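Local coordinates for putative outer membrane protein (LpxR) (Salmonella typhimurium, PDB 3FID) that acts as a lipid A deacylase, a lipopolysaccharide-modifying enzyme of the outer membrane, at residues S2-V7 / D291-F296; P70-G75 / M243-I248; D135-R140 / G236-T241; S271-T276 / Y287-I292. All coordinates share one frame; numbering follows the deposited sequence.

Contact 1. Residues S2-V7 / D291-F296; sequences SLAISV and DITFFF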
# COMPACT_ATOMS: atom_id res chain seq x y z
N SER A 2 13.40 -13.02 -1.96
CA SER A 2 12.26 -12.86 -2.86
C SER A 2 12.43 -11.61 -3.72
O SER A 2 13.02 -10.61 -3.29
CB SER A 2 10.90 -12.93 -2.10
OG SER A 2 10.64 -11.84 -1.21
N LEU A 3 11.98 -11.74 -4.97
CA LEU A 3 11.92 -10.66 -5.95
C LEU A 3 10.42 -10.55 -6.31
O LEU A 3 9.79 -11.55 -6.67
CB LEU A 3 12.76 -11.08 -7.16
CG LEU A 3 13.09 -10.22 -8.39
CD1 LEU A 3 11.83 -9.81 -9.13
CD2 LEU A 3 13.92 -9.02 -8.04
N ALA A 4 9.86 -9.35 -6.19
CA ALA A 4 8.42 -9.20 -6.34
C ALA A 4 8.03 -8.06 -7.24
O ALA A 4 8.70 -7.03 -7.26
CB ALA A 4 7.74 -9.02 -4.96
N ILE A 5 6.93 -8.25 -7.96
CA ILE A 5 6.27 -7.20 -8.75
C ILE A 5 4.87 -7.06 -8.17
O ILE A 5 4.18 -8.06 -8.00
CB ILE A 5 6.08 -7.65 -10.22
CG1 ILE A 5 7.37 -8.29 -10.75
CG2 ILE A 5 5.55 -6.47 -11.11
CD1 ILE A 5 8.22 -7.40 -11.65
N SER A 6 4.44 -5.84 -7.89
CA SER A 6 3.07 -5.68 -7.38
C SER A 6 2.35 -4.56 -8.13
O SER A 6 2.93 -3.49 -8.36
CB SER A 6 3.07 -5.43 -5.88
OG SER A 6 1.72 -5.25 -5.38
N VAL A 7 1.12 -4.83 -8.53
CA VAL A 7 0.27 -3.87 -9.25
C VAL A 7 -0.97 -3.59 -8.36
O VAL A 7 -1.66 -4.54 -7.95
CB VAL A 7 -0.11 -4.43 -10.65
CG1 VAL A 7 -1.13 -3.54 -11.40
CG2 VAL A 7 1.16 -4.63 -11.53
N ASP A 291 0.12 -9.58 -6.67
CA ASP A 291 1.58 -9.66 -6.65
C ASP A 291 2.08 -10.99 -7.21
O ASP A 291 1.45 -12.05 -7.03
CB ASP A 291 2.18 -9.46 -5.25
CG ASP A 291 1.33 -8.56 -4.32
OD1 ASP A 291 0.90 -7.46 -4.71
OD2 ASP A 291 1.16 -8.95 -3.15
N ILE A 292 3.21 -10.93 -7.90
CA ILE A 292 3.91 -12.14 -8.33
C ILE A 292 5.26 -12.07 -7.66
O ILE A 292 5.95 -11.05 -7.78
CB ILE A 292 4.11 -12.19 -9.86
CG1 ILE A 292 2.76 -12.23 -10.59
CG2 ILE A 292 4.96 -13.43 -10.24
CD1 ILE A 292 2.90 -12.16 -12.12
N THR A 293 5.59 -13.11 -6.89
CA THR A 293 6.80 -13.10 -6.09
C THR A 293 7.60 -14.35 -6.44
O THR A 293 7.08 -15.48 -6.39
CB THR A 293 6.46 -13.10 -4.60
OG1 THR A 293 5.55 -12.03 -4.33
CG2 THR A 293 7.74 -12.86 -3.77
N PHE A 294 8.86 -14.14 -6.80
CA PHE A 294 9.79 -15.24 -6.98
C PHE A 294 10.54 -15.37 -5.67
O PHE A 294 11.08 -14.40 -5.18
CB PHE A 294 10.70 -14.98 -8.18
CG PHE A 294 9.94 -14.89 -9.46
CD1 PHE A 294 9.49 -16.04 -10.10
CD2 PHE A 294 9.58 -13.65 -9.97
CE1 PHE A 294 8.73 -15.96 -11.27
CE2 PHE A 294 8.82 -13.55 -11.15
CZ PHE A 294 8.40 -14.71 -11.80
N PHE A 295 10.49 -16.56 -5.08
CA PHE A 295 11.08 -16.78 -3.75
C PHE A 295 11.94 -18.03 -3.82
O PHE A 295 11.52 -19.06 -4.35
CB PHE A 295 10.00 -16.85 -2.65
CG PHE A 295 9.18 -18.13 -2.64
CD1 PHE A 295 8.11 -18.32 -3.51
CD2 PHE A 295 9.43 -19.12 -1.68
CE1 PHE A 295 7.36 -19.45 -3.48
CE2 PHE A 295 8.67 -20.29 -1.65
CZ PHE A 295 7.62 -20.45 -2.54
N PHE A 296 13.15 -17.93 -3.29
CA PHE A 296 14.19 -18.92 -3.56
C PHE A 296 15.29 -18.80 -2.52
O PHE A 296 16.33 -19.43 -2.62
CB PHE A 296 14.75 -18.72 -4.97
CG PHE A 296 15.00 -17.27 -5.33
CD1 PHE A 296 14.02 -16.52 -5.99
CD2 PHE A 296 16.20 -16.66 -5.00
CE1 PHE A 296 14.25 -15.17 -6.31
CE2 PHE A 296 16.43 -15.32 -5.31
CZ PHE A 296 15.45 -14.58 -5.96
OXT PHE A 296 15.14 -18.05 -1.55
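The rings of Phe294 and Phe296 meet Leu3 obliquely. Phe294 brings CD2 to 3.9 Å from the carbonyl O of Leu3, while the C-terminal Phe296 sets its CE1 4.4 Å from Leu3 CB. The third ring turns away: Phe295 meets Ser2 through CB alone, and the ring goes on to Ala267, Thr210 and Ser264. The flat carboxylate of Asp291 is held at one oxygen, OD1 taking a hydrogen bond from Ser6 OG, whose 2.5 Å is shorter than usual and should not be taken too literally. Ser6 extends its hydroxyl with OG anti to the backbone N (chi1 179°), and Asn289 ND2 is a second donor to the same OD1.

Between these groups the strands run antiparallel. Leu3 N and Phe294 O lie 2.8 Å apart, Ile5 N and Ile292 O 3.0 Å, and each bond is matched by its reciprocal. Thr293 packs CG2 against Ser2 CB at 3.6 Å and gives its hydroxyl to Gly206 O; Ser2 OG pairs with Ile208 N. The first and last strands thus close the β-barrel. Apart from Phe295, small or polar residues occupy the buried inner face, whereas Leu3, Ile5, Ile292 and Phe294 give the outer face an apolar surface consistent with lipid contact. On the inner face each hydroxyl has a partner, and two donors satisfy the buried OD1 of Asp291.

Contact 2. Residues P70-G75 / M243-I248; sequences PEAVKG and METVDI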
# COMPACT_ATOMS: atom_id res chain seq x y z
N PRO A 70 -11.36 20.42 -15.69
CA PRO A 70 -10.09 20.97 -16.19
C PRO A 70 -9.06 21.19 -15.09
O PRO A 70 -7.87 21.16 -15.37
CB PRO A 70 -10.48 22.33 -16.80
CG PRO A 70 -11.93 22.38 -16.84
CD PRO A 70 -12.48 21.37 -15.87
N GLU A 71 -9.53 21.47 -13.87
CA GLU A 71 -8.62 21.73 -12.73
C GLU A 71 -9.07 20.96 -11.49
O GLU A 71 -10.14 20.33 -11.49
CB GLU A 71 -8.56 23.22 -12.42
CG GLU A 71 -8.05 24.04 -13.58
CD GLU A 71 -8.23 25.52 -13.38
OE1 GLU A 71 -7.23 26.26 -13.54
OE2 GLU A 71 -9.38 25.93 -13.06
N ALA A 72 -8.26 21.02 -10.44
CA ALA A 72 -8.63 20.42 -9.16
C ALA A 72 -9.94 21.03 -8.69
O ALA A 72 -10.27 22.16 -9.07
CB ALA A 72 -7.53 20.62 -8.13
N VAL A 73 -10.68 20.28 -7.88
CA VAL A 73 -11.98 20.69 -7.35
C VAL A 73 -11.82 20.85 -5.83
O VAL A 73 -11.40 19.91 -5.13
CB VAL A 73 -13.09 19.63 -7.68
CG1 VAL A 73 -14.38 19.91 -6.95
CG2 VAL A 73 -13.37 19.58 -9.18
N LYS A 74 -12.16 22.02 -5.31
CA LYS A 74 -12.15 22.20 -3.85
C LYS A 74 -13.09 21.16 -3.25
O LYS A 74 -14.19 20.96 -3.75
CB LYS A 74 -12.64 23.60 -3.47
CG LYS A 74 -12.36 23.97 -2.02
CD LYS A 74 -10.88 24.29 -1.83
CE LYS A 74 -10.55 24.74 -0.37
NZ LYS A 74 -9.23 25.50 -0.24
N GLY A 75 -12.66 20.49 -2.19
CA GLY A 75 -13.48 19.40 -1.64
C GLY A 75 -13.12 17.98 -2.09
O GLY A 75 -13.65 17.01 -1.55
N MET A 243 -4.17 25.93 -4.56
CA MET A 243 -4.94 25.73 -3.34
C MET A 243 -4.62 24.39 -2.71
O MET A 243 -4.10 23.50 -3.39
CB MET A 243 -6.44 25.84 -3.60
CG MET A 243 -7.00 24.88 -4.63
SD MET A 243 -8.79 24.98 -4.70
CE MET A 243 -9.14 24.04 -6.18
N GLU A 244 -4.91 24.27 -1.42
CA GLU A 244 -4.98 22.99 -0.75
C GLU A 244 -6.44 22.65 -0.85
O GLU A 244 -7.28 23.44 -0.43
CB GLU A 244 -4.67 23.12 0.72
CG GLU A 244 -3.34 23.64 1.09
CD GLU A 244 -3.16 23.61 2.60
OE1 GLU A 244 -2.81 24.69 3.16
OE2 GLU A 244 -3.41 22.53 3.23
N THR A 245 -6.77 21.49 -1.38
CA THR A 245 -8.15 21.23 -1.78
C THR A 245 -9.06 20.64 -0.69
O THR A 245 -10.26 20.66 -0.85
CB THR A 245 -8.23 20.32 -3.02
OG1 THR A 245 -7.59 19.06 -2.73
CG2 THR A 245 -7.55 20.96 -4.22
N VAL A 246 -8.49 20.11 0.40
CA VAL A 246 -9.28 19.34 1.37
C VAL A 246 -8.83 19.60 2.80
O VAL A 246 -7.74 20.11 3.02
CB VAL A 246 -9.14 17.81 1.12
CG1 VAL A 246 -9.49 17.46 -0.31
CG2 VAL A 246 -7.72 17.32 1.45
N ASP A 247 -9.69 19.22 3.76
CA ASP A 247 -9.35 19.16 5.18
C ASP A 247 -9.12 17.69 5.57
O ASP A 247 -10.08 16.90 5.60
CB ASP A 247 -10.52 19.74 6.01
CG ASP A 247 -10.68 21.24 5.81
OD1 ASP A 247 -9.67 21.96 5.96
OD2 ASP A 247 -11.80 21.68 5.48
N ILE A 248 -7.88 17.32 5.86
CA ILE A 248 -7.57 15.90 6.15
C ILE A 248 -8.32 15.41 7.39
O ILE A 248 -8.63 16.19 8.28
CB ILE A 248 -6.05 15.60 6.33
CG1 ILE A 248 -5.48 16.23 7.61
CG2 ILE A 248 -5.29 16.02 5.07
CD1 ILE A 248 -4.22 15.48 8.14
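Lys74 and Met243 cross obliquely, and the contact turns on that crossing. Lys74 CD rests 3.6 Å from Met243 SD, methylene against sulfur, so the lysine's aliphatic part is used for packing while its ammonium travels on. A bend at chi2 (75°) swings the chain back over 243-248 and carries NZ to Glu244 O, 2.8 Å away, nearly in line with that carbonyl. A long side chain with a charged end suits this surface position, since it can pack and donate at once.

Met243 runs extended beyond CG and drives its methyl into the bend of 70-75, where CE lies 3.6 Å from Ala72 O. The small Ala72 presents its own methyl to the other partner, its CB standing 3.9 Å from Thr245 CG2. Thr245 is divided by its branches: the methyl serves this apolar patch, and OG1 bonds to Asp76 O, just past the first segment.

One backbone bond ties the chains, Gly75 N donating to Thr245 O at 2.8 Å. Gly75 has a positive phi of 97°, a region that glycine enters readily because it lacks a CB; Val246 CG1 packs beside it.

Neither segment forms a regular helix or strand. This is loop-to-loop packing at the end of a β-barrel, joining the connection between strands 49-60 and 80-94 to the loop leading from helix 232-235 to strand 251-263.

Contact 3. Residues D135-R140 / G236-T241; sequences DQIENR and GKTLQT
Asp135 grips the turn at Gln240 and Thr241 with both carboxylate oxygens. OD1 accepts two backbone donors, Gln240 N and Thr241 N, each at 2.8 Å; the first arrives nearly along the C-O bond, the second from above the carboxylate plane. OD2 uses its syn lone pair for Thr241 OG1, 2.5 Å away, and also accepts from Ala72 N of the neighbouring loop. These bonds hold the carboxylate's rotation, which is why a short acidic side chain suits the spot; CG lies anti to the backbone N (chi1 -162°), extending the group toward the turn.

Around this core, Thr238 OG1 donates to Thr241 OG1 at 2.7 Å, orienting the threonine, and accepts from Met243 N. The backbones meet in a single bridge at Ile137 and Thr238: Leu239 N bonds to Gln136 O, and Glu138 N to Lys237 O. Ile137 CG2 lies 4.0 Å from Gly236 CA, an approach that suits a residue without a side chain. On the outer side, Glu138 OE2 and Lys237 NZ stay 4.3 Å apart, beyond a salt bridge, and a water joins Glu138 OE1 to NZ instead.

This is loop-to-loop pairing, one isolated bridge plus an aspartate taking backbone N-H groups, between two connections at the end of the β-barrel.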
# COMPACT_ATOMS: atom_id res chain seq x y z
N ASP A 135 -3.22 20.70 -13.09
CA ASP A 135 -3.39 21.32 -11.77
C ASP A 135 -3.02 20.34 -10.63
O ASP A 135 -3.56 20.42 -9.52
CB ASP A 135 -4.83 21.86 -11.65
CG ASP A 135 -5.00 22.87 -10.53
OD1 ASP A 135 -4.00 23.55 -10.18
OD2 ASP A 135 -6.14 23.00 -10.03
N GLN A 136 -2.11 19.40 -10.91
CA GLN A 136 -1.65 18.43 -9.89
C GLN A 136 -0.93 19.08 -8.71
O GLN A 136 -0.55 20.25 -8.79
CB GLN A 136 -0.79 17.33 -10.55
CG GLN A 136 0.61 17.75 -11.06
CD GLN A 136 1.35 16.56 -11.65
OE1 GLN A 136 1.60 15.59 -10.96
NE2 GLN A 136 1.69 16.63 -12.95
N ILE A 137 -0.75 18.33 -7.62
CA ILE A 137 0.06 18.78 -6.49
C ILE A 137 1.50 19.08 -6.92
O ILE A 137 2.11 18.29 -7.63
CB ILE A 137 0.04 17.76 -5.29
CG1 ILE A 137 -1.42 17.50 -4.82
CG2 ILE A 137 0.92 18.23 -4.13
CD1 ILE A 137 -2.18 18.74 -4.26
N GLU A 138 2.02 20.22 -6.49
CA GLU A 138 3.38 20.67 -6.85
C GLU A 138 4.49 19.90 -6.12
O GLU A 138 4.24 19.31 -5.05
CB GLU A 138 3.52 22.15 -6.53
CG GLU A 138 3.68 22.44 -5.05
CD GLU A 138 3.70 23.96 -4.75
OE1 GLU A 138 3.63 24.32 -3.56
OE2 GLU A 138 3.75 24.75 -5.70
N ASN A 139 5.70 19.95 -6.67
CA ASN A 139 6.84 19.15 -6.18
C ASN A 139 7.19 19.41 -4.72
O ASN A 139 7.27 20.57 -4.28
CB ASN A 139 8.10 19.39 -7.02
CG ASN A 139 8.03 18.74 -8.40
OD1 ASN A 139 7.59 17.61 -8.55
ND2 ASN A 139 8.49 19.48 -9.43
N ARG A 140 7.39 18.32 -3.98
CA ARG A 140 8.12 18.35 -2.73
C ARG A 140 8.91 17.06 -2.66
O ARG A 140 8.34 15.99 -2.78
CB ARG A 140 7.23 18.49 -1.50
CG ARG A 140 8.08 18.47 -0.23
CD ARG A 140 7.28 18.56 1.02
NE ARG A 140 6.62 19.85 1.17
CZ ARG A 140 5.83 20.14 2.21
NH1 ARG A 140 5.62 19.22 3.17
NH2 ARG A 140 5.25 21.33 2.29
N GLY A 236 -0.67 19.38 0.18
CA GLY A 236 0.12 20.15 -0.77
C GLY A 236 -0.74 21.11 -1.59
O GLY A 236 -1.95 20.98 -1.68
N LYS A 237 -0.08 22.06 -2.24
CA LYS A 237 -0.74 23.08 -3.02
C LYS A 237 -0.73 22.69 -4.51
O LYS A 237 0.28 22.19 -5.01
CB LYS A 237 0.02 24.39 -2.78
CG LYS A 237 -0.62 25.65 -3.32
CD LYS A 237 0.30 26.86 -3.07
CE LYS A 237 1.11 27.20 -4.32
NZ LYS A 237 1.99 28.39 -4.11
N THR A 238 -1.84 22.92 -5.21
CA THR A 238 -1.96 22.58 -6.64
C THR A 238 -1.16 23.55 -7.54
O THR A 238 -0.97 24.70 -7.16
CB THR A 238 -3.42 22.65 -7.11
OG1 THR A 238 -3.93 23.98 -6.84
CG2 THR A 238 -4.28 21.58 -6.40
N LEU A 239 -0.75 23.08 -8.72
CA LEU A 239 0.15 23.85 -9.62
C LEU A 239 -0.42 25.17 -10.14
O LEU A 239 0.27 26.19 -10.14
CB LEU A 239 0.55 23.00 -10.83
CG LEU A 239 1.70 22.02 -10.70
CD1 LEU A 239 1.82 21.25 -12.03
CD2 LEU A 239 3.01 22.76 -10.38
N GLN A 240 -1.68 25.13 -10.56
CA GLN A 240 -2.34 26.24 -11.25
C GLN A 240 -3.38 26.98 -10.41
O GLN A 240 -3.39 28.22 -10.38
CB GLN A 240 -3.01 25.76 -12.51
CG GLN A 240 -2.06 25.19 -13.53
CD GLN A 240 -2.82 24.72 -14.72
OE1 GLN A 240 -4.01 24.42 -14.64
NE2 GLN A 240 -2.15 24.65 -15.86
N THR A 241 -4.27 26.26 -9.73
CA THR A 241 -5.22 26.93 -8.83
C THR A 241 -4.59 27.33 -7.51
O THR A 241 -5.18 28.08 -6.73
CB THR A 241 -6.50 26.10 -8.57
OG1 THR A 241 -6.15 24.75 -8.19
CG2 THR A 241 -7.37 26.05 -9.81
O HOH W 1 2.96 22.44 -1.87
O HOH W 2 1.67 25.84 -7.02
O HOH W 3 3.69 26.80 -2.47

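Contact 4. Residues S271-T276 / Y287-I292; sequences SLNKVT and YINGDI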
# COMPACT_ATOMS: atom_id res chain seq x y z
N SER A 271 -4.60 -9.00 -2.45
CA SER A 271 -5.06 -8.33 -1.23
C SER A 271 -6.22 -7.40 -1.60
O SER A 271 -6.14 -6.66 -2.58
CB SER A 271 -3.90 -7.56 -0.57
OG SER A 271 -4.30 -7.06 0.72
N LEU A 272 -7.33 -7.53 -0.87
CA LEU A 272 -8.52 -6.71 -1.02
C LEU A 272 -8.53 -5.67 0.07
O LEU A 272 -8.64 -6.02 1.27
CB LEU A 272 -9.78 -7.59 -0.89
CG LEU A 272 -9.89 -8.83 -1.81
CD1 LEU A 272 -11.21 -9.63 -1.53
CD2 LEU A 272 -9.84 -8.49 -3.25
N ASN A 273 -8.45 -4.39 -0.31
CA ASN A 273 -8.12 -3.35 0.65
C ASN A 273 -9.16 -2.26 0.72
O ASN A 273 -9.79 -1.97 -0.27
CB ASN A 273 -6.75 -2.76 0.31
CG ASN A 273 -5.71 -3.84 0.09
OD1 ASN A 273 -5.59 -4.77 0.89
ND2 ASN A 273 -4.97 -3.73 -1.02
N LYS A 274 -9.34 -1.68 1.91
CA LYS A 274 -10.18 -0.48 2.05
C LYS A 274 -9.50 0.53 2.96
O LYS A 274 -9.01 0.19 4.04
CB LYS A 274 -11.57 -0.81 2.61
CG LYS A 274 -12.53 0.43 2.57
CD LYS A 274 -13.86 0.15 3.23
CE LYS A 274 -13.81 0.55 4.72
NZ LYS A 274 -15.19 0.72 5.25
N VAL A 275 -9.50 1.79 2.53
CA VAL A 275 -9.01 2.85 3.37
C VAL A 275 -10.20 3.78 3.69
O VAL A 275 -10.93 4.17 2.76
CB VAL A 275 -7.85 3.61 2.66
CG1 VAL A 275 -7.42 4.85 3.46
CG2 VAL A 275 -6.61 2.64 2.44
N THR A 276 -10.43 4.07 4.96
CA THR A 276 -11.54 4.97 5.32
C THR A 276 -11.26 6.43 4.91
O THR A 276 -10.11 6.80 4.71
CB THR A 276 -12.01 4.86 6.79
OG1 THR A 276 -11.00 5.38 7.68
CG2 THR A 276 -12.34 3.39 7.13
N TYR A 287 -9.64 -0.93 -3.11
CA TYR A 287 -8.76 -1.25 -4.22
C TYR A 287 -8.15 -2.62 -3.95
O TYR A 287 -8.29 -3.19 -2.84
CB TYR A 287 -7.66 -0.20 -4.37
CG TYR A 287 -6.70 -0.07 -3.19
CD1 TYR A 287 -7.01 0.70 -2.08
CD2 TYR A 287 -5.48 -0.73 -3.20
CE1 TYR A 287 -6.10 0.81 -1.00
CE2 TYR A 287 -4.58 -0.66 -2.13
CZ TYR A 287 -4.89 0.11 -1.06
OH TYR A 287 -3.95 0.15 -0.06
N ILE A 288 -7.47 -3.15 -4.96
CA ILE A 288 -6.74 -4.40 -4.77
C ILE A 288 -5.28 -4.22 -5.09
O ILE A 288 -4.89 -3.27 -5.76
CB ILE A 288 -7.27 -5.54 -5.65
CG1 ILE A 288 -7.10 -5.21 -7.15
CG2 ILE A 288 -8.74 -5.86 -5.30
CD1 ILE A 288 -7.19 -6.41 -8.07
N ASN A 289 -4.47 -5.14 -4.59
CA ASN A 289 -3.16 -5.34 -5.18
C ASN A 289 -3.00 -6.83 -5.52
O ASN A 289 -3.54 -7.70 -4.81
CB ASN A 289 -2.01 -4.72 -4.35
CG ASN A 289 -1.89 -5.28 -2.93
OD1 ASN A 289 -2.56 -4.81 -2.00
ND2 ASN A 289 -1.01 -6.26 -2.75
N GLY A 290 -2.32 -7.10 -6.64
CA GLY A 290 -1.99 -8.47 -7.05
C GLY A 290 -0.49 -8.53 -7.22
O GLY A 290 0.13 -7.61 -7.80
N ASP A 291 0.12 -9.58 -6.67
CA ASP A 291 1.58 -9.66 -6.65
C ASP A 291 2.08 -10.99 -7.21
O ASP A 291 1.45 -12.05 -7.03
CB ASP A 291 2.18 -9.46 -5.25
CG ASP A 291 1.33 -8.56 -4.32
OD1 ASP A 291 0.90 -7.46 -4.71
OD2 ASP A 291 1.16 -8.95 -3.15
N ILE A 292 3.21 -10.93 -7.90
CA ILE A 292 3.91 -12.14 -8.33
C ILE A 292 5.26 -12.07 -7.66
O ILE A 292 5.95 -11.05 -7.78
CB ILE A 292 4.11 -12.19 -9.86
CG1 ILE A 292 2.76 -12.23 -10.59
CG2 ILE A 292 4.96 -13.43 -10.24
CD1 ILE A 292 2.90 -12.16 -12.12
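Tyr287 and Asn273 bury more surface here than any other residue, together nearly half of it. Asn273 CB sits over one face of the tyrosine ring, 3.8 Å from its centroid and 16° off the normal, a CH-pi contact offset toward the rim. At the ring's edge, in its plane, Val275 CG2 comes within 3.9 Å of Tyr287 CE1. Tyr287 CG lies between its backbone N and carbonyl carbon (chi1 63°), which folds the ring back against the neighbouring strand; Tyr33 adds an edge-to-face partner.

The amide of Asn273 is inclined 60° to that ring and serves polar partners. ND2 donates to Asn289 OD1 at 2.8 Å, the two amides being nearly coplanar, and OD1 accepts on a lone pair from Ser271 OG at 2.6 Å. An asparagine suits this buried place because one end gives and the other takes.

These residues belong to the antiparallel hairpin of strands 266-275 and 285-295, the last of the β-barrel. Two hydrogen-bonded pairs, Ser271 with Asn289 and Asn273 with Tyr287, flank the non-hydrogen-bonded pair Leu272 and Ile288. Asn273 N reaches Tyr287 O at 2.8 Å, almost straight onto the carbonyl.

Ser271, on the same face and small enough to fit beside both asparagines, places CB 3.4 Å from Asn289 OD1, an oxygen that also accepts from Arg256. On the sheet's opposite face Leu272 CD2 and Ile288 CG2 lie alongside at 3.5 Å, and both side chains touch Leu19 of helix 16-23.

Overall arrangement
Contacts 1 and 4 are successive parts of one barrel wall: both use strand 285-295, share Asp291 and Ile292, have centres 15 Å apart and are joined by a probable hydrogen bond, Val7 O to Gly290 N at 3.0 Å. Contacts 2 and 3, centres 10 Å apart, form a continuous loop cluster, linked by Ala72 N to Asp135 OD2. That cluster lies on the opposite side of the chain's centre from contact 1, whose centre is about 36 Å from that of contact 2. Both wall contacts lie near zinc sites: the Phe296 side chain is about 5 Å from a zinc ion, and the Tyr287 side chain about 4 Å from that of zinc-binding Asp10. The Leu272 side chain comes within about 4 Å of bound detergent.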